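Local coordinates for protein ectonucleotide pyrophosphatase/phosphodiesterase family member 5 (Mus musculus, PDB 5VEO) that probably hydrolyses phosphodiester or pyrophosphate bonds in nucleotide-type substrates as a zinc-dependent ectoenzyme, held here in an engineered inactive form with AMP bound, at residues G121-P126 with G169-E174; Y139-N144 with I157-A162; F349-M354 with V381-S386. The protein carries 1 engineered substitution. All coordinates share one frame; numbering follows the deposited sequence.

Contact 1 of 3, residues G121-P126 with G169-E174; sequences GAAMWP and GFLYWE. With AMP (adenosine monophosphate), chain Q.
Trp125 and Phe170 form the apolar centre of this pairing: CD1 of Phe170 stands over the middle of the indole, 3.8 Å from Trp125 CD2, while Phe170 CB comes against CE3. The phenyl presents its edge to the indole face, the planes inclined at 55°, an edge-to-face arrangement. Trp125 reaches it because its CG lies anti to the backbone N (chi1 -175°), which carries the indole across strand 169-173, where Leu171 O lies at its edge. Pro126 CD lies over the opposite indole face, toward its rim, and His62 of helix 58-67 meets the indole edge-to-face. Next along, Pro126 CD sits over one face of the Tyr172 ring, 4.0 Å from its centroid, as a CH-pi contact. On the other side of the sheet, Ala123 CB touches Leu171 CD1 at 4.1 Å, in a layer closed by helix 149-160.

Three backbone bonds join the strands in parallel register. Phe170 N donates to Gly121 O, and Ala123 N reaches Phe170 O at 2.8 Å, the straightest of the three at 167°. Tyr172 N then bonds Ala123 O at 3.2 Å, just before the first chain turns off at Met124. At the polar edge, Tyr172 OH is hydrogen-bonded to the zinc ligand Asp22 and lies 3.5 Å from AMP C3'. Glu174 OE1 forms a salt bridge with Arg152, and Glu174 CG lies 3.7 Å from AMP O2'. Such a parallel pair, with the nucleotide beyond its C-terminal ends, is characteristic of the central sheet in the alkaline phosphatase superfamily.

Contact 2 of 3, residues Y139-N144 with I157-A162; sequences YYLPYN and IEWFTA. With AMP (adenosine monophosphate), chain Q; NAG (2-acetamido-2-deoxy-beta-D-glucopyranose), chain I.
Tyr139 and Trp159 meet through stacked aromatic faces. The phenol and the five-membered ring of the indole form an offset stack, with centroids 4.4 Å apart and planes only 12° from parallel. The two side chains run past each other in opposite directions, and this slip carries the Tyr139 methylene onto the indole as well: CB lies 3.6 Å from the centroid of the five-membered ring, a CH-pi contact over the same face that receives the phenol. With Tyr139 CG anti to the carbonyl carbon (chi1 -51°), the phenol runs from CB out past the CG-CD1 side of the indole, and its near rim alone overlaps it.

Aliphatic cover comes from Leu141, whose CD2 reaches the rim of the six-membered ring, near its plane and 3.8 Å from Trp159 CZ2. The contact thus seats the C-terminal end of helix 149-160 against strand 139-140, an outermost strand of the central sheet in this alpha/beta fold. Separately, Ala162 CB makes a loose contact with Tyr139 OH at 4.1 Å.

The polar bonds lie within one segment or lead outside the pair. The Tyr139 hydroxyl is hydrogen-bonded to the carbonyl of Asp164, and Thr161 OG1 makes a 2.9 Å hydrogen bond back to Ile157 O where the helix ends. Farther along the first segment, Tyr143 lays one ring face against the adenine and accepts a 2.9 Å hydrogen bond at its OH from AMP O2'. Asn144 ND2 carries a covalently attached N-acetylglucosamine.

Contact 3 of 3, residues F349-M354 with V381-S386; sequences FTKEAM and VQDLLS. With NAG (2-acetamido-2-deoxy-beta-D-glucopyranose), chain G.
Phe349 directs the edge of its ring at Leu384, CE2 to CD2 4.1 Å, and the same Phe349 CE2 lies 3.5 Å from Asp383 O. That carbonyl accepts a hydrogen bond from Arg346, whose guanidinium group also makes a cation-pi contact with the phenyl ring.

Two residues on, Lys351 sends an extended chain toward the second segment, with CG, CD and CE following nearly straight from CB before a bend at chi4 (85°) turns the amine. Its CD rests 3.8 Å from Leu384 CD2, and NZ forms a salt bridge with the Asp383 carboxylate, 3.1 Å to OD1 and 3.2 Å to OD2. Both oxygens offer their syn lone pairs, making a forked grip, and the carbonyl of Asn380 is a third acceptor for NZ. Strand 349-355 is an outermost strand of the central mixed sheet, paired with strand 45-51; this bridge ties it to the chain leaving helix 378-381.

Past the corner at Glu352, Ala353 O lies 3.4 Å from NAG C8, the acetamide methyl of a protein-linked N-acetylglucosamine. Met354 then points toward Val381, its chain bent at chi3, and Met354 CE meets Val381 CG1 at 3.8 Å; the methionine side chain also touches Phe338 of strand 338-341.

Contacts 1 and 2 form one continuous region, their centres 9 Å apart, whereas contact 3 lies about 24 Å from contact 1 and 29 Å from contact 2, centre to centre. Strand 120-123 joins the first two: Ala122 N and Tyr139 O, 3.0 Å apart, probably form a backbone hydrogen bond, and Ala122 O packs on Trp159 CH2. They meet again at the nucleotide, where Glu174 OE1 lies 2.6 Å from Tyr143 OH in a probable hydrogen bond that would help position the tyrosine against AMP. Contact 3 includes the other outermost strand, 349-355, of the same mixed sheet; its nearest atoms are about 12 Å from contact 1, without touching.

Contact 1 of 3, residues G121-P126 with G169-E174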
loop_
_atom_site.group_PDB
_atom_site.type_symbol
_atom_site.label_atom_id
_atom_site.label_comp_id
_atom_site.label_asym_id
_atom_site.label_seq_id
_atom_site.Cartn_x
_atom_site.Cartn_y
_atom_site.Cartn_z
ATOM N N GLY A 121 3.531 -9.657 15.282
ATOM C CA GLY A 121 3.819 -10.702 14.325
ATOM C C GLY A 121 3.468 -10.271 12.916
ATOM O O GLY A 121 2.479 -9.564 12.726
ATOM N N ALA A 122 4.264 -10.688 11.941
ATOM C CA ALA A 122 4.053 -10.282 10.557
ATOM C C ALA A 122 4.301 -11.455 9.630
ATOM O O ALA A 122 5.343 -12.121 9.712
ATOM C CB ALA A 122 4.966 -9.124 10.176
ATOM N N ALA A 123 3.338 -11.697 8.751
ATOM C CA ALA A 123 3.372 -12.776 7.775
ATOM C C ALA A 123 3.332 -12.135 6.382
ATOM O O ALA A 123 2.263 -11.944 5.791
ATOM C CB ALA A 123 2.240 -13.724 8.008
ATOM N N MET A 124 4.514 -11.745 5.905
ATOM C CA MET A 124 4.824 -11.246 4.554
ATOM C C MET A 124 4.438 -9.785 4.343
ATOM O O MET A 124 4.475 -9.301 3.192
ATOM C CB MET A 124 4.187 -12.113 3.466
ATOM C CG MET A 124 4.493 -13.599 3.637
ATOM S SD MET A 124 6.259 -13.905 3.817
ATOM C CE MET A 124 6.292 -15.700 3.693
ATOM N N TRP A 125 4.149 -9.051 5.406
ATOM C CA TRP A 125 3.822 -7.630 5.293
ATOM C C TRP A 125 5.029 -6.832 4.800
ATOM O O TRP A 125 6.132 -6.995 5.333
ATOM C CB TRP A 125 3.370 -7.105 6.653
ATOM C CG TRP A 125 2.895 -5.685 6.629
ATOM C CD1 TRP A 125 3.646 -4.555 6.740
ATOM C CD2 TRP A 125 1.541 -5.259 6.494
ATOM N NE1 TRP A 125 2.839 -3.442 6.667
ATOM C CE2 TRP A 125 1.538 -3.854 6.534
ATOM C CE3 TRP A 125 0.332 -5.935 6.353
ATOM C CZ2 TRP A 125 0.356 -3.108 6.427
ATOM C CZ3 TRP A 125 -0.828 -5.200 6.252
ATOM C CH2 TRP A 125 -0.805 -3.803 6.290
ATOM N N PRO A 126 4.857 -5.938 3.825
ATOM C CA PRO A 126 5.986 -5.139 3.319
ATOM C C PRO A 126 6.802 -4.450 4.409
ATOM O O PRO A 126 6.276 -3.729 5.258
ATOM C CB PRO A 126 5.288 -4.123 2.408
ATOM C CG PRO A 126 4.154 -4.896 1.865
ATOM C CD PRO A 126 3.645 -5.718 3.019
ATOM N N GLY A 169 -0.981 -8.322 14.794
ATOM C CA GLY A 169 -0.547 -9.125 13.668
ATOM C C GLY A 169 -0.796 -8.428 12.338
ATOM O O GLY A 169 -1.729 -7.631 12.199
ATOM N N PHE A 170 0.066 -8.740 11.367
ATOM C CA PHE A 170 -0.017 -8.225 10.001
ATOM C C PHE A 170 0.053 -9.397 9.042
ATOM O O PHE A 170 0.981 -10.206 9.123
ATOM C CB PHE A 170 1.120 -7.248 9.688
ATOM C CG PHE A 170 1.047 -5.994 10.475
ATOM C CD1 PHE A 170 0.263 -4.936 10.027
ATOM C CD2 PHE A 170 1.720 -5.868 11.682
ATOM C CE1 PHE A 170 0.161 -3.768 10.753
ATOM C CE2 PHE A 170 1.627 -4.692 12.415
ATOM C CZ PHE A 170 0.836 -3.646 11.955
ATOM N N LEU A 171 -0.911 -9.481 8.132
ATOM C CA LEU A 171 -1.016 -10.565 7.163
ATOM C C LEU A 171 -1.166 -9.955 5.782
ATOM O O LEU A 171 -1.991 -9.062 5.594
ATOM C CB LEU A 171 -2.213 -11.465 7.492
ATOM C CG LEU A 171 -2.628 -12.545 6.513
ATOM C CD1 LEU A 171 -1.517 -13.567 6.344
ATOM C CD2 LEU A 171 -3.938 -13.228 6.942
ATOM N N TYR A 172 -0.364 -10.424 4.834
ATOM C CA TYR A 172 -0.308 -9.865 3.493
ATOM C C TYR A 172 -0.492 -10.978 2.468
ATOM O O TYR A 172 0.054 -12.086 2.619
ATOM C CB TYR A 172 1.026 -9.146 3.296
ATOM C CG TYR A 172 1.305 -8.659 1.901
ATOM C CD1 TYR A 172 0.703 -7.509 1.408
ATOM C CD2 TYR A 172 2.153 -9.357 1.073
ATOM C CE1 TYR A 172 0.962 -7.060 0.127
ATOM C CE2 TYR A 172 2.415 -8.927 -0.204
ATOM C CZ TYR A 172 1.809 -7.784 -0.681
ATOM O OH TYR A 172 2.084 -7.381 -1.955
ATOM N N TRP A 173 -1.235 -10.658 1.406
ATOM C CA TRP A 173 -1.431 -11.550 0.265
ATOM C C TRP A 173 -1.351 -10.732 -1.019
ATOM O O TRP A 173 -1.815 -9.587 -1.051
ATOM C CB TRP A 173 -2.777 -12.273 0.377
ATOM C CG TRP A 173 -3.038 -13.343 -0.640
ATOM C CD1 TRP A 173 -4.064 -13.385 -1.547
ATOM C CD2 TRP A 173 -2.274 -14.534 -0.847
ATOM N NE1 TRP A 173 -3.988 -14.535 -2.290
ATOM C CE2 TRP A 173 -2.896 -15.255 -1.886
ATOM C CE3 TRP A 173 -1.124 -15.061 -0.253
ATOM C CZ2 TRP A 173 -2.401 -16.467 -2.352
ATOM C CZ3 TRP A 173 -0.638 -16.273 -0.701
ATOM C CH2 TRP A 173 -1.272 -16.962 -1.748
ATOM N N GLU A 174 -0.771 -11.326 -2.083
ATOM C CA GLU A 174 -0.420 -10.595 -3.303
ATOM C C GLU A 174 -1.568 -10.461 -4.301
ATOM O O GLU A 174 -1.422 -9.731 -5.303
ATOM C CB GLU A 174 0.760 -11.276 -3.991
ATOM C CG GLU A 174 2.053 -11.252 -3.183
ATOM C CD GLU A 174 2.152 -12.303 -2.078
ATOM O OE1 GLU A 174 3.121 -12.210 -1.279
ATOM O OE2 GLU A 174 1.307 -13.237 -2.039
HETATM P P AMP Q . 2.541 -3.163 -6.041
HETATM O O1P AMP Q . 3.058 -1.763 -5.902
HETATM O O2P AMP Q . 2.334 -3.547 -7.510
HETATM O O3P AMP Q . 1.273 -3.419 -5.230
HETATM O "O5'" AMP Q . 3.640 -4.170 -5.457
HETATM C "C5'" AMP Q . 3.219 -5.459 -4.984
HETATM C "C4'" AMP Q . 4.216 -6.553 -5.243
HETATM O "O4'" AMP Q . 5.285 -6.417 -4.316
HETATM C "C3'" AMP Q . 3.650 -7.955 -5.005
HETATM O "O3'" AMP Q . 3.447 -8.622 -6.232
HETATM C "C2'" AMP Q . 4.720 -8.678 -4.182
HETATM O "O2'" AMP Q . 5.128 -9.918 -4.694
HETATM C "C1'" AMP Q . 5.865 -7.686 -4.147
HETATM N N9 AMP Q . 6.589 -7.696 -2.896
HETATM C C8 AMP Q . 6.129 -7.366 -1.676
HETATM N N7 AMP Q . 7.126 -7.484 -0.765
HETATM C C5 AMP Q . 8.227 -7.891 -1.451
HETATM C C6 AMP Q . 9.633 -8.204 -1.127
HETATM N N6 AMP Q . 10.066 -8.106 0.143
HETATM N N1 AMP Q . 10.454 -8.583 -2.122
HETATM C C2 AMP Q . 10.052 -8.686 -3.401
HETATM N N3 AMP Q . 8.795 -8.412 -3.786
HETATM C C4 AMP Q . 7.867 -8.032 -2.849
#

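Contact 2 of 3, residues Y139-N144 with I157-A162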
loop_
_atom_site.group_PDB
_atom_site.type_symbol
_atom_site.label_atom_id
_atom_site.label_comp_id
_atom_site.label_asym_id
_atom_site.label_seq_id
_atom_site.Cartn_x
_atom_site.Cartn_y
_atom_site.Cartn_z
ATOM N N TYR A 139 7.885 -11.626 15.906
ATOM C CA TYR A 139 7.824 -12.767 15.011
ATOM C C TYR A 139 7.616 -12.268 13.593
ATOM O O TYR A 139 6.766 -11.399 13.363
ATOM C CB TYR A 139 6.669 -13.716 15.348
ATOM C CG TYR A 139 6.556 -14.184 16.798
ATOM C CD1 TYR A 139 7.276 -15.274 17.243
ATOM C CD2 TYR A 139 5.698 -13.562 17.692
ATOM C CE1 TYR A 139 7.166 -15.724 18.539
ATOM C CE2 TYR A 139 5.576 -14.008 19.011
ATOM C CZ TYR A 139 6.314 -15.092 19.417
ATOM O OH TYR A 139 6.203 -15.550 20.724
ATOM N N TYR A 140 8.340 -12.844 12.639
ATOM C CA TYR A 140 8.123 -12.478 11.242
ATOM C C TYR A 140 8.612 -13.596 10.335
ATOM O O TYR A 140 9.432 -14.441 10.726
ATOM C CB TYR A 140 8.818 -11.156 10.884
ATOM C CG TYR A 140 10.319 -11.239 10.863
ATOM C CD1 TYR A 140 11.000 -11.538 9.695
ATOM C CD2 TYR A 140 11.061 -11.014 12.016
ATOM C CE1 TYR A 140 12.399 -11.631 9.676
ATOM C CE2 TYR A 140 12.458 -11.111 12.009
ATOM C CZ TYR A 140 13.113 -11.408 10.836
ATOM O OH TYR A 140 14.492 -11.503 10.831
ATOM N N LEU A 141 8.118 -13.579 9.127
ATOM C CA LEU A 141 8.563 -14.484 8.075
ATOM C C LEU A 141 9.445 -13.754 7.069
ATOM O O LEU A 141 9.072 -12.674 6.596
ATOM C CB LEU A 141 7.369 -15.094 7.344
ATOM C CG LEU A 141 6.263 -15.735 8.200
ATOM C CD1 LEU A 141 5.138 -16.299 7.326
ATOM C CD2 LEU A 141 6.835 -16.817 9.125
ATOM N N PRO A 142 10.599 -14.295 6.689
ATOM C CA PRO A 142 11.302 -13.767 5.513
ATOM C C PRO A 142 10.382 -13.752 4.303
ATOM O O PRO A 142 9.661 -14.713 4.047
ATOM C CB PRO A 142 12.461 -14.754 5.333
ATOM C CG PRO A 142 12.654 -15.327 6.692
ATOM C CD PRO A 142 11.264 -15.493 7.210
ATOM N N TYR A 143 10.369 -12.643 3.564
ATOM C CA TYR A 143 9.398 -12.539 2.481
ATOM C C TYR A 143 9.605 -13.657 1.464
ATOM O O TYR A 143 10.719 -13.888 0.969
ATOM C CB TYR A 143 9.461 -11.192 1.758
ATOM C CG TYR A 143 8.367 -11.135 0.711
ATOM C CD1 TYR A 143 8.635 -11.360 -0.625
ATOM C CD2 TYR A 143 7.041 -10.960 1.091
ATOM C CE1 TYR A 143 7.629 -11.343 -1.578
ATOM C CE2 TYR A 143 6.018 -10.947 0.147
ATOM C CZ TYR A 143 6.320 -11.174 -1.190
ATOM O OH TYR A 143 5.305 -11.154 -2.129
ATOM N N ASN A 144 8.508 -14.326 1.127
ATOM C CA ASN A 144 8.545 -15.394 0.137
ATOM C C ASN A 144 7.143 -15.516 -0.442
ATOM O O ASN A 144 6.233 -16.017 0.224
ATOM C CB ASN A 144 9.023 -16.701 0.760
ATOM C CG ASN A 144 9.235 -17.780 -0.271
ATOM O OD1 ASN A 144 8.507 -17.850 -1.258
ATOM N ND2 ASN A 144 10.237 -18.631 -0.055
ATOM N N ILE A 157 -2.103 -17.346 13.438
ATOM C CA ILE A 157 -2.917 -17.949 14.493
ATOM C C ILE A 157 -2.017 -18.495 15.587
ATOM O O ILE A 157 -2.298 -18.339 16.785
ATOM C CB ILE A 157 -3.819 -19.063 13.917
ATOM C CG1 ILE A 157 -4.825 -18.536 12.864
ATOM C CG2 ILE A 157 -4.547 -19.817 15.061
ATOM C CD1 ILE A 157 -5.910 -17.763 13.393
ATOM N N GLU A 158 -0.927 -19.148 15.186
ATOM C CA GLU A 158 0.066 -19.642 16.148
ATOM C C GLU A 158 0.603 -18.514 17.016
ATOM O O GLU A 158 0.727 -18.653 18.240
ATOM C CB GLU A 158 1.213 -20.308 15.404
ATOM C CG GLU A 158 0.830 -21.623 14.804
ATOM C CD GLU A 158 1.836 -22.122 13.786
ATOM O OE1 GLU A 158 2.959 -21.555 13.701
ATOM O OE2 GLU A 158 1.495 -23.084 13.063
ATOM N N TRP A 159 0.916 -17.372 16.407
ATOM C CA TRP A 159 1.486 -16.271 17.167
ATOM C C TRP A 159 0.476 -15.651 18.130
ATOM O O TRP A 159 0.849 -15.250 19.243
ATOM C CB TRP A 159 2.058 -15.227 16.208
ATOM C CG TRP A 159 3.196 -15.754 15.382
ATOM C CD1 TRP A 159 4.049 -16.786 15.686
ATOM C CD2 TRP A 159 3.591 -15.273 14.101
ATOM N NE1 TRP A 159 4.964 -16.954 14.674
ATOM C CE2 TRP A 159 4.684 -16.050 13.677
ATOM C CE3 TRP A 159 3.115 -14.262 13.266
ATOM C CZ2 TRP A 159 5.334 -15.817 12.462
ATOM C CZ3 TRP A 159 3.740 -14.047 12.062
ATOM C CH2 TRP A 159 4.841 -14.819 11.668
ATOM N N PHE A 160 -0.804 -15.548 17.727
ATOM C CA PHE A 160 -1.814 -15.001 18.626
ATOM C C PHE A 160 -2.076 -15.914 19.826
ATOM O O PHE A 160 -2.642 -15.450 20.828
ATOM C CB PHE A 160 -3.140 -14.778 17.899
ATOM C CG PHE A 160 -3.263 -13.422 17.249
ATOM C CD1 PHE A 160 -3.326 -12.274 18.019
ATOM C CD2 PHE A 160 -3.335 -13.303 15.877
ATOM C CE1 PHE A 160 -3.451 -11.029 17.432
ATOM C CE2 PHE A 160 -3.455 -12.045 15.277
ATOM C CZ PHE A 160 -3.499 -10.921 16.054
ATOM N N THR A 161 -1.697 -17.188 19.726
ATOM C CA THR A 161 -1.971 -18.175 20.772
ATOM C C THR A 161 -0.690 -18.765 21.353
ATOM O O THR A 161 -0.741 -19.778 22.076
ATOM C CB THR A 161 -2.852 -19.291 20.226
ATOM O OG1 THR A 161 -2.163 -19.956 19.152
ATOM C CG2 THR A 161 -4.201 -18.713 19.755
ATOM N N ALA A 162 0.442 -18.129 21.083
ATOM C CA ALA A 162 1.734 -18.647 21.508
ATOM C C ALA A 162 1.909 -18.517 23.019
ATOM O O ALA A 162 1.207 -17.777 23.707
ATOM C CB ALA A 162 2.865 -17.903 20.795
HETATM P P AMP Q . 2.541 -3.163 -6.041
HETATM O O1P AMP Q . 3.058 -1.763 -5.902
HETATM O O2P AMP Q . 2.334 -3.547 -7.510
HETATM O O3P AMP Q . 1.273 -3.419 -5.230
HETATM O "O5'" AMP Q . 3.640 -4.170 -5.457
HETATM C "C5'" AMP Q . 3.219 -5.459 -4.984
HETATM C "C4'" AMP Q . 4.216 -6.553 -5.243
HETATM O "O4'" AMP Q . 5.285 -6.417 -4.316
HETATM C "C3'" AMP Q . 3.650 -7.955 -5.005
HETATM O "O3'" AMP Q . 3.447 -8.622 -6.232
HETATM C "C2'" AMP Q . 4.720 -8.678 -4.182
HETATM O "O2'" AMP Q . 5.128 -9.918 -4.694
HETATM C "C1'" AMP Q . 5.865 -7.686 -4.147
HETATM N N9 AMP Q . 6.589 -7.696 -2.896
HETATM C C8 AMP Q . 6.129 -7.366 -1.676
HETATM N N7 AMP Q . 7.126 -7.484 -0.765
HETATM C C5 AMP Q . 8.227 -7.891 -1.451
HETATM C C6 AMP Q . 9.633 -8.204 -1.127
HETATM N N6 AMP Q . 10.066 -8.106 0.143
HETATM N N1 AMP Q . 10.454 -8.583 -2.122
HETATM C C2 AMP Q . 10.052 -8.686 -3.401
HETATM N N3 AMP Q . 8.795 -8.412 -3.786
HETATM C C4 AMP Q . 7.867 -8.032 -2.849
HETATM C C1 NAG I . 10.510 -19.677 -1.002
HETATM C C2 NAG I . 12.004 -19.954 -1.105
HETATM C C3 NAG I . 12.256 -20.919 -2.238
HETATM C C4 NAG I . 11.494 -22.212 -1.999
HETATM C C5 NAG I . 10.010 -21.997 -1.675
HETATM C C6 NAG I . 9.426 -23.263 -1.077
HETATM C C7 NAG I . 13.899 -18.453 -0.652
HETATM C C8 NAG I . 14.552 -17.145 -0.996
HETATM N N2 NAG I . 12.765 -18.731 -1.305
HETATM O O3 NAG I . 13.647 -21.210 -2.302
HETATM O O4 NAG I . 11.578 -23.023 -3.164
HETATM O O5 NAG I . 9.796 -20.925 -0.728
HETATM O O6 NAG I . 8.318 -23.042 -0.215
HETATM O O7 NAG I . 14.379 -19.221 0.177
#

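Contact 3 of 3, residues F349-M354 with V381-S386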
loop_
_atom_site.group_PDB
_atom_site.type_symbol
_atom_site.label_atom_id
_atom_site.label_comp_id
_atom_site.label_asym_id
_atom_site.label_seq_id
_atom_site.Cartn_x
_atom_site.Cartn_y
_atom_site.Cartn_z
ATOM N N PHE A 349 -22.373 -1.351 10.352
ATOM C CA PHE A 349 -22.202 0.091 10.252
ATOM C C PHE A 349 -21.404 0.442 9.003
ATOM O O PHE A 349 -20.350 -0.161 8.737
ATOM C CB PHE A 349 -21.489 0.645 11.484
ATOM C CG PHE A 349 -21.199 2.119 11.409
ATOM C CD1 PHE A 349 -22.238 3.051 11.431
ATOM C CD2 PHE A 349 -19.900 2.583 11.312
ATOM C CE1 PHE A 349 -21.968 4.412 11.375
ATOM C CE2 PHE A 349 -19.630 3.935 11.267
ATOM C CZ PHE A 349 -20.672 4.856 11.273
ATOM N N THR A 350 -21.889 1.431 8.260
ATOM C CA THR A 350 -21.206 1.911 7.066
ATOM C C THR A 350 -20.912 3.390 7.215
ATOM O O THR A 350 -21.803 4.185 7.533
ATOM C CB THR A 350 -22.025 1.667 5.806
ATOM O OG1 THR A 350 -22.347 0.283 5.723
ATOM C CG2 THR A 350 -21.226 2.066 4.550
ATOM N N LYS A 351 -19.669 3.742 6.946
ATOM C CA LYS A 351 -19.151 5.095 6.977
ATOM C C LYS A 351 -18.722 5.498 5.567
ATOM O O LYS A 351 -18.178 4.680 4.820
ATOM C CB LYS A 351 -17.969 5.135 7.944
ATOM C CG LYS A 351 -17.264 6.412 8.022
ATOM C CD LYS A 351 -16.294 6.341 9.154
ATOM C CE LYS A 351 -15.327 7.441 9.055
ATOM N NZ LYS A 351 -15.828 8.666 9.655
ATOM N N GLU A 352 -18.917 6.771 5.204
ATOM C CA GLU A 352 -18.646 7.150 3.820
ATOM C C GLU A 352 -17.148 7.194 3.504
ATOM O O GLU A 352 -16.733 6.688 2.456
ATOM C CB GLU A 352 -19.298 8.483 3.481
ATOM C CG GLU A 352 -18.975 8.971 2.078
ATOM C CD GLU A 352 -19.375 7.992 0.963
ATOM O OE1 GLU A 352 -20.263 7.128 1.175
ATOM O OE2 GLU A 352 -18.801 8.116 -0.144
ATOM N N ALA A 353 -16.323 7.803 4.370
ATOM C CA ALA A 353 -14.949 8.107 3.974
ATOM C C ALA A 353 -13.963 8.099 5.134
ATOM O O ALA A 353 -14.318 8.365 6.284
ATOM C CB ALA A 353 -14.866 9.482 3.296
ATOM N N MET A 354 -12.703 7.840 4.792
ATOM C CA MET A 354 -11.609 7.967 5.740
ATOM C C MET A 354 -10.334 8.207 4.946
ATOM O O MET A 354 -10.287 7.981 3.735
ATOM C CB MET A 354 -11.500 6.722 6.618
ATOM C CG MET A 354 -10.798 5.558 5.974
ATOM S SD MET A 354 -10.670 4.060 7.030
ATOM C CE MET A 354 -9.424 4.445 8.230
ATOM N N VAL A 381 -11.953 8.821 12.843
ATOM C CA VAL A 381 -12.389 7.434 12.741
ATOM C C VAL A 381 -13.002 6.910 14.037
ATOM O O VAL A 381 -13.376 5.739 14.106
ATOM C CB VAL A 381 -11.236 6.524 12.270
ATOM C CG1 VAL A 381 -10.899 6.845 10.834
ATOM C CG2 VAL A 381 -10.010 6.684 13.134
ATOM N N GLN A 382 -13.169 7.762 15.050
ATOM C CA GLN A 382 -13.730 7.294 16.315
ATOM C C GLN A 382 -15.132 6.716 16.144
ATOM O O GLN A 382 -15.529 5.838 16.918
ATOM C CB GLN A 382 -13.735 8.426 17.346
ATOM C CG GLN A 382 -14.588 9.611 16.980
ATOM C CD GLN A 382 -14.602 10.671 18.068
ATOM O OE1 GLN A 382 -14.362 10.376 19.238
ATOM N NE2 GLN A 382 -14.875 11.912 17.683
ATOM N N ASP A 383 -15.885 7.150 15.124
ATOM C CA ASP A 383 -17.241 6.628 14.959
ATOM C C ASP A 383 -17.289 5.188 14.459
ATOM O O ASP A 383 -18.378 4.609 14.419
ATOM C CB ASP A 383 -18.077 7.515 14.023
ATOM C CG ASP A 383 -17.408 7.799 12.686
ATOM O OD1 ASP A 383 -16.178 7.676 12.551
ATOM O OD2 ASP A 383 -18.134 8.200 11.752
ATOM N N LEU A 384 -16.147 4.582 14.099
ATOM C CA LEU A 384 -16.142 3.156 13.802
ATOM C C LEU A 384 -16.248 2.292 15.056
ATOM O O LEU A 384 -16.569 1.104 14.949
ATOM C CB LEU A 384 -14.862 2.782 13.052
ATOM C CG LEU A 384 -14.684 3.424 11.689
ATOM C CD1 LEU A 384 -13.264 3.140 11.161
ATOM C CD2 LEU A 384 -15.746 2.904 10.720
ATOM N N LEU A 385 -15.988 2.864 16.226
ATOM C CA LEU A 385 -15.797 2.088 17.445
ATOM C C LEU A 385 -17.095 1.953 18.232
ATOM O O LEU A 385 -17.920 2.873 18.267
ATOM C CB LEU A 385 -14.717 2.742 18.310
ATOM C CG LEU A 385 -13.325 2.825 17.660
ATOM C CD1 LEU A 385 -12.302 3.416 18.595
ATOM C CD2 LEU A 385 -12.868 1.454 17.197
ATOM N N SER A 386 -17.277 0.780 18.836
ATOM C CA SER A 386 -18.454 0.507 19.675
ATOM C C SER A 386 -18.405 1.314 20.965
ATOM O O SER A 386 -17.319 1.616 21.460
ATOM C CB SER A 386 -18.542 -0.985 19.986
ATOM O OG SER A 386 -17.319 -1.458 20.537
HETATM C C1 NAG G . -8.694 13.588 5.381
HETATM C C2 NAG G . -10.021 13.988 6.078
HETATM C C3 NAG G . -10.376 15.447 5.793
HETATM C C4 NAG G . -9.199 16.361 6.092
HETATM C C5 NAG G . -7.981 15.896 5.313
HETATM C C6 NAG G . -6.771 16.757 5.566
HETATM C C7 NAG G . -11.585 12.146 6.466
HETATM C C8 NAG G . -12.720 11.353 5.902
HETATM N N2 NAG G . -11.118 13.123 5.684
HETATM O O3 NAG G . -11.482 15.821 6.606
HETATM O O4 NAG G . -9.501 17.700 5.718
HETATM O O5 NAG G . -7.647 14.562 5.715
HETATM O O6 NAG G . -6.191 16.467 6.831
HETATM O O7 NAG G . -11.070 11.877 7.569
#